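Local coordinates for protein thermotoga maritima TmcAL (Thermotoga maritima, PDB 5Y0T) that belongs to the HIGH nucleotidyl transferase family of the HUP clan and binds adenosine-5'-rp-alpha-thio-triphosphate in a pocket beside its central sheet, at residues V96-F101 / R187-K192; F101-N106 / S167-G172; F110-A115 / E174-A179. One frame throughout, in Å; residues are numbered along the deposited sequence.

Interaction 1: residues V96-F101 / R187-K192; sequences VTDVVF and RFHTIK. With TAT (adenosine-5'-rp-alpha-thio-triphosphate), chain E.
R187 takes hold of D98 side-on with two nitrogens, one to each carboxylate oxygen. R187 NE meets D98 OD2 at 3.0 Å along a nearly straight bond (176°), arriving from above the carboxylate plane, while R187 NH2 completes the salt bridge at D98 OD1, 2.9 Å away, on the syn side but tilted from the plane. H189 adds a third grip: its NE2 gives a 2.7 Å hydrogen bond to the anti lone pair of D98 OD2. T97 OG1 donates to D98 OD1 as well, from the same face as R187 NH2, so each oxygen of this buried carboxylate accepts two bonds, an environment that probably favours its charged form.

Beneath these side chains, strands 98-103 and 187-192 pair in parallel as neighbours in the sheet of this HUP-clan, Rossmann-like fold. V99 bonds through N to R187 O and through O to H189 N; F101 does likewise with H189 O and I191 N. D98, V100, R187 and H189 share one face of the sheet, where helix 15-28 packs on D98 and V100. On the other, F188 lays CE2 against V99 CB at 3.7 Å, and F101 CE2 touches T190 CG2 at 3.6 Å. With CG of F101 placed between its backbone N and carbonyl carbon (chi1 54°), H189 O lies over one face of the ring, toward the rim, 3.8 Å from F101 CD1. At the strand ends, I191 CD1 reaches N3 of adenosine-5'-rp-alpha-thio-triphosphate at 3.6 Å.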
# COMPACT_ATOMS: atom_id res chain seq x y z
N VAL A 96 -20.20 28.77 18.64
CA VAL A 96 -20.51 27.76 19.65
C VAL A 96 -20.26 28.34 21.03
O VAL A 96 -19.22 28.94 21.25
CB VAL A 96 -19.67 26.49 19.43
CG1 VAL A 96 -19.70 25.61 20.70
CG2 VAL A 96 -20.20 25.72 18.21
N THR A 97 -21.29 28.31 21.90
CA THR A 97 -21.13 28.83 23.26
C THR A 97 -21.03 27.79 24.38
O THR A 97 -20.50 28.09 25.46
CB THR A 97 -22.31 29.76 23.61
OG1 THR A 97 -23.53 29.02 23.52
CG2 THR A 97 -22.35 30.94 22.64
N ASP A 98 -21.47 26.57 24.09
CA ASP A 98 -21.60 25.50 25.07
C ASP A 98 -21.27 24.17 24.45
O ASP A 98 -21.73 23.87 23.35
CB ASP A 98 -23.03 25.41 25.65
CG ASP A 98 -23.43 26.62 26.47
OD1 ASP A 98 -23.93 27.60 25.88
OD2 ASP A 98 -23.27 26.56 27.71
N VAL A 99 -20.50 23.36 25.16
CA VAL A 99 -20.24 22.00 24.73
C VAL A 99 -20.60 21.04 25.86
O VAL A 99 -20.26 21.28 27.02
CB VAL A 99 -18.75 21.81 24.32
CG1 VAL A 99 -18.41 20.32 24.21
CG2 VAL A 99 -18.48 22.53 23.00
N VAL A 100 -21.31 19.97 25.51
CA VAL A 100 -21.75 18.96 26.45
C VAL A 100 -21.18 17.59 26.07
O VAL A 100 -21.38 17.14 24.94
CB VAL A 100 -23.29 18.84 26.49
CG1 VAL A 100 -23.72 17.77 27.48
CG2 VAL A 100 -23.93 20.19 26.84
N PHE A 101 -20.50 16.93 27.00
CA PHE A 101 -20.00 15.58 26.71
C PHE A 101 -20.48 14.59 27.76
O PHE A 101 -20.67 14.97 28.91
CB PHE A 101 -18.47 15.56 26.62
CG PHE A 101 -17.77 16.15 27.83
CD1 PHE A 101 -17.32 17.47 27.81
CD2 PHE A 101 -17.52 15.38 28.95
CE1 PHE A 101 -16.68 18.01 28.92
CE2 PHE A 101 -16.87 15.91 30.05
CZ PHE A 101 -16.45 17.24 30.03
N ARG A 187 -18.37 27.24 27.27
CA ARG A 187 -18.75 26.63 28.54
C ARG A 187 -18.92 25.12 28.37
O ARG A 187 -19.66 24.69 27.50
CB ARG A 187 -20.05 27.24 29.08
CG ARG A 187 -19.94 28.70 29.50
CD ARG A 187 -21.30 29.26 29.88
NE ARG A 187 -22.24 29.22 28.76
CZ ARG A 187 -22.67 30.30 28.10
NH1 ARG A 187 -22.28 31.51 28.49
NH2 ARG A 187 -23.52 30.17 27.10
N PHE A 188 -18.24 24.34 29.21
CA PHE A 188 -18.31 22.87 29.12
C PHE A 188 -19.24 22.29 30.18
O PHE A 188 -19.38 22.84 31.28
CB PHE A 188 -16.90 22.25 29.24
CG PHE A 188 -16.06 22.45 28.00
CD1 PHE A 188 -15.28 23.59 27.86
CD2 PHE A 188 -16.11 21.53 26.97
CE1 PHE A 188 -14.53 23.79 26.70
CE2 PHE A 188 -15.36 21.72 25.81
CZ PHE A 188 -14.58 22.84 25.67
N HIS A 189 -19.94 21.22 29.82
CA HIS A 189 -20.91 20.58 30.72
C HIS A 189 -20.77 19.08 30.58
O HIS A 189 -20.47 18.60 29.51
CB HIS A 189 -22.35 20.95 30.37
CG HIS A 189 -22.58 22.41 30.14
ND1 HIS A 189 -23.22 23.21 31.06
CD2 HIS A 189 -22.27 23.21 29.09
CE1 HIS A 189 -23.29 24.45 30.59
NE2 HIS A 189 -22.71 24.48 29.40
N THR A 190 -21.02 18.35 31.66
CA THR A 190 -21.11 16.89 31.61
C THR A 190 -22.56 16.47 31.67
O THR A 190 -23.39 17.18 32.25
CB THR A 190 -20.37 16.19 32.79
OG1 THR A 190 -21.05 16.49 34.02
CG2 THR A 190 -18.94 16.64 32.90
N ILE A 191 -22.87 15.34 31.05
CA ILE A 191 -24.07 14.60 31.43
C ILE A 191 -23.64 13.19 31.79
O ILE A 191 -22.61 12.70 31.31
CB ILE A 191 -25.15 14.60 30.30
CG1 ILE A 191 -24.60 14.04 28.98
CG2 ILE A 191 -25.70 16.01 30.11
CD1 ILE A 191 -24.93 12.58 28.75
N LYS A 192 -24.41 12.53 32.64
CA LYS A 192 -24.07 11.19 33.09
C LYS A 192 -24.26 10.14 31.99
O LYS A 192 -25.35 10.02 31.44
CB LYS A 192 -24.93 10.79 34.30
CG LYS A 192 -24.61 9.39 34.83
CD LYS A 192 -23.32 9.37 35.65
CE LYS A 192 -23.02 7.97 36.20
NZ LYS A 192 -22.49 7.07 35.12
N1 TAT E . -25.20 7.67 27.85
C2 TAT E . -24.94 8.99 27.80
N3 TAT E . -24.14 9.56 26.87
C4 TAT E . -23.55 8.80 25.92
C5 TAT E . -23.79 7.35 25.90
C6 TAT E . -24.68 6.81 26.96
N6 TAT E . -24.96 5.48 27.02
N7 TAT E . -23.10 6.85 24.86
C8 TAT E . -22.46 7.89 24.25
N9 TAT E . -22.73 9.04 24.89
PA TAT E . -19.41 9.08 20.55
PB TAT E . -18.71 6.91 22.41
PG TAT E . -19.47 4.17 22.90
C1' TAT E . -22.21 10.38 24.53
O1A TAT E . -20.85 3.53 22.81
O1B TAT E . -17.31 6.42 22.23
S1G TAT E . -17.79 10.12 20.81
C2' TAT E . -20.68 10.37 24.56
O2' TAT E . -20.18 10.46 25.90
O2A TAT E . -20.00 9.01 19.15
O2B TAT E . -19.04 7.77 23.61
O2G TAT E . -18.47 3.55 21.95
C3' TAT E . -20.35 11.56 23.70
O3' TAT E . -20.38 12.78 24.46
O3A TAT E . -19.24 7.55 21.02
O3B TAT E . -19.74 5.66 22.35
O3G TAT E . -18.92 4.37 24.29
C4' TAT E . -21.49 11.57 22.68
O4' TAT E . -22.54 10.75 23.20
C5' TAT E . -21.04 11.01 21.33
O5' TAT E . -20.53 9.69 21.53

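Interaction 2: residues F101-N106 / S167-G172; sequences FGSESN and SNDILG. With TAT (adenosine-5'-rp-alpha-thio-triphosphate), chain E.
D169 turns its CG beside its own backbone N, and S103 swings OG opposite its backbone N (chi1 161°), which brings S103 OG to D169 OD1 at 2.5 Å on the syn lone pair. The second carboxylate oxygen, D169 OD2, takes two bonds from S105: S105 OG at 2.7 Å and S105 N at 3.1 Å, approaching from opposite faces of the carboxylate plane. Three bonds from two serines thus hold the D169 carboxylate in its rotation. S103 OG also accepts from N106 N, an ST motif that shapes the turn after the strand.

E104 folds back over the first residues of helix 167-182. There E104 OE2 accepts from N168 N at 3.0 Å through its syn lone pair and from N168 ND2 above the carboxylate plane. E104 OE1 adds a weak bond from D169 N. A carboxylate at backbone NH groups of a helix N terminus would be favoured by the helix dipole, which may offset the closeness of E104 OE1 to D169 OD1.

Farther along, CA of G172 lies over one face of the F101 ring, a CH-pi contact 3.8 Å from its centroid. A water bridges G102 O and N168 O. G102 N donates a straight bond (176°) to O3' of adenosine-5'-rp-alpha-thio-triphosphate: the contact forms one wall of a nucleotide pocket at the C-terminal end of a parallel strand, the place where Rossmann-like folds bind nucleotides.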
# COMPACT_ATOMS: atom_id res chain seq x y z
N PHE A 101 -20.50 16.93 27.00
CA PHE A 101 -20.00 15.58 26.71
C PHE A 101 -20.48 14.59 27.76
O PHE A 101 -20.67 14.97 28.91
CB PHE A 101 -18.47 15.56 26.62
CG PHE A 101 -17.77 16.15 27.83
CD1 PHE A 101 -17.32 17.47 27.81
CD2 PHE A 101 -17.52 15.38 28.95
CE1 PHE A 101 -16.68 18.01 28.92
CE2 PHE A 101 -16.87 15.91 30.05
CZ PHE A 101 -16.45 17.24 30.03
N GLY A 102 -20.66 13.33 27.36
CA GLY A 102 -21.02 12.28 28.28
C GLY A 102 -19.85 11.97 29.20
O GLY A 102 -18.69 12.01 28.78
N SER A 103 -20.17 11.66 30.46
CA SER A 103 -19.16 11.51 31.51
C SER A 103 -19.51 10.36 32.45
O SER A 103 -20.68 10.15 32.78
CB SER A 103 -19.05 12.84 32.27
OG SER A 103 -18.45 12.69 33.54
N GLU A 104 -18.51 9.59 32.87
CA GLU A 104 -18.77 8.51 33.82
C GLU A 104 -19.10 9.07 35.20
O GLU A 104 -19.97 8.53 35.92
CB GLU A 104 -17.57 7.55 33.91
CG GLU A 104 -17.31 6.73 32.64
CD GLU A 104 -16.40 7.43 31.64
OE1 GLU A 104 -16.07 8.63 31.85
OE2 GLU A 104 -16.01 6.78 30.64
N SER A 105 -18.36 10.09 35.61
CA SER A 105 -18.55 10.68 36.93
C SER A 105 -19.66 11.74 36.95
O SER A 105 -20.27 11.96 37.99
CB SER A 105 -17.26 11.32 37.43
OG SER A 105 -16.92 12.42 36.61
N ASN A 106 -19.87 12.39 35.81
CA ASN A 106 -20.76 13.56 35.71
C ASN A 106 -20.33 14.66 36.69
O ASN A 106 -21.16 15.33 37.32
CB ASN A 106 -22.23 13.15 35.96
CG ASN A 106 -23.21 14.22 35.50
OD1 ASN A 106 -22.96 14.95 34.54
ND2 ASN A 106 -24.34 14.32 36.20
N SER A 167 -12.49 6.36 30.24
CA SER A 167 -12.19 6.96 28.93
C SER A 167 -12.85 8.31 28.69
O SER A 167 -12.21 9.27 28.24
CB SER A 167 -12.62 6.00 27.81
OG SER A 167 -11.96 4.75 27.91
N ASN A 168 -14.15 8.39 28.98
CA ASN A 168 -14.89 9.59 28.59
C ASN A 168 -14.52 10.81 29.44
O ASN A 168 -14.49 11.93 28.93
CB ASN A 168 -16.39 9.30 28.62
CG ASN A 168 -16.81 8.36 27.49
OD1 ASN A 168 -17.05 8.80 26.37
ND2 ASN A 168 -16.90 7.07 27.78
N ASP A 169 -14.20 10.59 30.71
CA ASP A 169 -13.76 11.68 31.57
C ASP A 169 -12.35 12.16 31.19
O ASP A 169 -12.07 13.35 31.24
CB ASP A 169 -13.84 11.27 33.05
CG ASP A 169 -15.25 11.46 33.62
OD1 ASP A 169 -16.07 12.08 32.91
OD2 ASP A 169 -15.55 11.02 34.75
N ILE A 170 -11.47 11.24 30.79
CA ILE A 170 -10.18 11.63 30.22
C ILE A 170 -10.35 12.57 29.03
O ILE A 170 -9.71 13.64 28.96
CB ILE A 170 -9.38 10.42 29.74
CG1 ILE A 170 -9.13 9.45 30.89
CG2 ILE A 170 -8.05 10.87 29.11
CD1 ILE A 170 -8.64 8.08 30.43
N LEU A 171 -11.18 12.15 28.08
CA LEU A 171 -11.52 13.00 26.94
C LEU A 171 -12.03 14.36 27.40
O LEU A 171 -11.65 15.39 26.84
CB LEU A 171 -12.57 12.32 26.06
CG LEU A 171 -12.07 11.46 24.92
CD1 LEU A 171 -13.22 10.70 24.30
CD2 LEU A 171 -11.38 12.34 23.87
N GLY A 172 -12.92 14.34 28.39
CA GLY A 172 -13.48 15.57 28.94
C GLY A 172 -12.42 16.55 29.40
O GLY A 172 -12.48 17.75 29.10
N1 TAT E . -25.20 7.67 27.85
C2 TAT E . -24.94 8.99 27.80
N3 TAT E . -24.14 9.56 26.87
C4 TAT E . -23.55 8.80 25.92
C5 TAT E . -23.79 7.35 25.90
C6 TAT E . -24.68 6.81 26.96
N6 TAT E . -24.96 5.48 27.02
N7 TAT E . -23.10 6.85 24.86
C8 TAT E . -22.46 7.89 24.25
N9 TAT E . -22.73 9.04 24.89
PA TAT E . -19.41 9.08 20.55
PB TAT E . -18.71 6.91 22.41
PG TAT E . -19.47 4.17 22.90
C1' TAT E . -22.21 10.38 24.53
O1A TAT E . -20.85 3.53 22.81
O1B TAT E . -17.31 6.42 22.23
S1G TAT E . -17.79 10.12 20.81
C2' TAT E . -20.68 10.37 24.56
O2' TAT E . -20.18 10.46 25.90
O2A TAT E . -20.00 9.01 19.15
O2B TAT E . -19.04 7.77 23.61
O2G TAT E . -18.47 3.55 21.95
C3' TAT E . -20.35 11.56 23.70
O3' TAT E . -20.38 12.78 24.46
O3A TAT E . -19.24 7.55 21.02
O3B TAT E . -19.74 5.66 22.35
O3G TAT E . -18.92 4.37 24.29
C4' TAT E . -21.49 11.57 22.68
O4' TAT E . -22.54 10.75 23.20
C5' TAT E . -21.04 11.01 21.33
O5' TAT E . -20.53 9.69 21.53
O HOH W 1 -16.51 12.57 27.02

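Interaction 3: residues F110-A115 / E174-A179; sequences FLQRVA and EYIHSA
I176 and A115 carry this contact between helix 108-120 and helix 167-182, made through residues 110-115 and 174-179. It is helix-to-helix packing beside the parallel strands of the sheet in a Rossmann-like, HUP-clan fold. The two short segments approach to 8.6 Å between axes and cross at -50°, a spacing consistent with the small side chain of A115 at the nearest point.

I176 has the most surface buried, and its CB points toward the other helix. Its two branches do different work. I176 CG2, opposite the backbone N, presses on A115 CB at 3.4 Å, closer than carbon atoms usually pack, and I176 CB itself lies 3.7 Å from A115 CB. The other branch runs on through CG1 in an extended shape (chi2 163°), carrying CD1 one turn back along helix 108-120. There I176 CD1 rests against both L111 CB (4.0 Å) and Q112 CG (3.9 Å). The Q112 chain crosses I176 at about a right angle and touches it through CG.

A115 CB points toward the partner helix, where it also meets H177. The H177 side chain flanks the contact, H177 CB lying 4.3 Å from A115 CB. Dispersion and the exclusion of solvent join the two segments, with no polar bond between them.

Strand 187-192 packs against both helices: F188 on I176 and Y175, T190 on L111. E174 CB points away from helix 108-120, and its carboxylate forms a salt bridge with R143. Within its own helix, E174 O accepts twice, from S178 N at 2.9 Å and, on the opposite face of the carbonyl plane, from S178 OG at 3.0 Å.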
# COMPACT_ATOMS: atom_id res chain seq x y z
N PHE A 110 -14.67 18.67 38.99
CA PHE A 110 -13.45 17.86 39.09
C PHE A 110 -12.65 17.93 37.78
O PHE A 110 -11.43 18.14 37.79
CB PHE A 110 -13.77 16.40 39.45
CG PHE A 110 -12.60 15.47 39.25
CD1 PHE A 110 -11.54 15.46 40.14
CD2 PHE A 110 -12.55 14.63 38.15
CE1 PHE A 110 -10.45 14.62 39.95
CE2 PHE A 110 -11.46 13.79 37.95
CZ PHE A 110 -10.41 13.78 38.86
N LEU A 111 -13.34 17.79 36.65
CA LEU A 111 -12.64 17.76 35.36
C LEU A 111 -11.99 19.11 35.04
O LEU A 111 -10.89 19.18 34.49
CB LEU A 111 -13.59 17.36 34.24
CG LEU A 111 -14.28 16.01 34.44
CD1 LEU A 111 -15.18 15.70 33.24
CD2 LEU A 111 -13.25 14.91 34.64
N GLN A 112 -12.68 20.19 35.40
CA GLN A 112 -12.14 21.52 35.19
C GLN A 112 -10.92 21.78 36.06
O GLN A 112 -9.96 22.42 35.61
CB GLN A 112 -13.22 22.58 35.45
CG GLN A 112 -14.09 22.86 34.21
CD GLN A 112 -15.37 23.60 34.53
OE1 GLN A 112 -15.64 23.92 35.69
NE2 GLN A 112 -16.18 23.86 33.50
N ARG A 113 -10.95 21.31 37.31
CA ARG A 113 -9.79 21.46 38.19
C ARG A 113 -8.58 20.75 37.60
O ARG A 113 -7.47 21.28 37.60
CB ARG A 113 -10.07 20.91 39.59
CG ARG A 113 -10.30 21.98 40.65
CD ARG A 113 -10.25 21.43 42.09
NE ARG A 113 -11.13 20.28 42.30
CZ ARG A 113 -12.46 20.35 42.38
NH1 ARG A 113 -13.08 21.52 42.26
NH2 ARG A 113 -13.17 19.24 42.58
N VAL A 114 -8.79 19.54 37.09
CA VAL A 114 -7.68 18.79 36.51
C VAL A 114 -7.18 19.48 35.25
O VAL A 114 -5.97 19.64 35.06
CB VAL A 114 -8.06 17.33 36.19
CG1 VAL A 114 -6.95 16.66 35.38
CG2 VAL A 114 -8.33 16.56 37.47
N ALA A 115 -8.10 19.92 34.39
CA ALA A 115 -7.67 20.59 33.16
C ALA A 115 -6.84 21.83 33.46
O ALA A 115 -5.87 22.11 32.75
CB ALA A 115 -8.87 20.95 32.29
N GLU A 174 -9.37 16.59 28.41
CA GLU A 174 -8.64 17.04 27.23
C GLU A 174 -9.42 18.10 26.43
O GLU A 174 -8.80 19.01 25.88
CB GLU A 174 -8.28 15.87 26.32
CG GLU A 174 -7.37 14.80 26.98
CD GLU A 174 -5.92 15.22 27.12
OE1 GLU A 174 -5.59 16.40 26.90
OE2 GLU A 174 -5.08 14.36 27.48
N TYR A 175 -10.75 17.99 26.36
CA TYR A 175 -11.54 19.06 25.69
C TYR A 175 -11.33 20.39 26.39
O TYR A 175 -11.14 21.44 25.76
CB TYR A 175 -13.06 18.77 25.66
CG TYR A 175 -13.51 17.54 24.92
CD1 TYR A 175 -12.98 17.20 23.69
CD2 TYR A 175 -14.49 16.70 25.47
CE1 TYR A 175 -13.39 16.06 23.02
CE2 TYR A 175 -14.92 15.55 24.80
CZ TYR A 175 -14.37 15.24 23.58
OH TYR A 175 -14.76 14.11 22.92
N ILE A 176 -11.43 20.36 27.72
CA ILE A 176 -11.35 21.57 28.51
C ILE A 176 -9.94 22.14 28.44
O ILE A 176 -9.75 23.35 28.28
CB ILE A 176 -11.76 21.30 29.98
CG1 ILE A 176 -13.24 20.88 30.05
CG2 ILE A 176 -11.53 22.53 30.84
CD1 ILE A 176 -13.63 20.20 31.36
N HIS A 177 -8.95 21.27 28.55
CA HIS A 177 -7.56 21.68 28.44
C HIS A 177 -7.31 22.35 27.10
O HIS A 177 -6.69 23.41 27.04
CB HIS A 177 -6.62 20.50 28.62
CG HIS A 177 -5.17 20.86 28.59
ND1 HIS A 177 -4.18 19.95 28.33
CD2 HIS A 177 -4.55 22.05 28.76
CE1 HIS A 177 -3.00 20.55 28.35
NE2 HIS A 177 -3.20 21.83 28.62
N SER A 178 -7.81 21.74 26.02
CA SER A 178 -7.71 22.32 24.67
C SER A 178 -8.33 23.71 24.59
O SER A 178 -7.75 24.64 24.02
CB SER A 178 -8.36 21.40 23.64
OG SER A 178 -7.57 20.23 23.46
N ALA A 179 -9.52 23.87 25.16
CA ALA A 179 -10.18 25.17 25.15
C ALA A 179 -9.33 26.20 25.88
O ALA A 179 -9.22 27.34 25.44
CB ALA A 179 -11.54 25.09 25.78

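From the N terminus, the chain runs along strand 98-103, the first partner of interactions 1 and 2, and then into helix 108-120, the first of interaction 3. A long, mostly helical excursion leads to helix 167-182. Its start closes interaction 2 on the strand end; its middle closes interaction 3 on helix 108-120, so these two loops cross. Strand 187-192 then closes interaction 1, the widest loop, which encloses both others. F101 belongs to interactions 1 and 2, and F101 CE2 also touches L111 CD1 of interaction 3 at 3.6 Å. The contacts join strand to strand, strand to helix and helix to helix in turn, with the ligand bordering interactions 1 and 2.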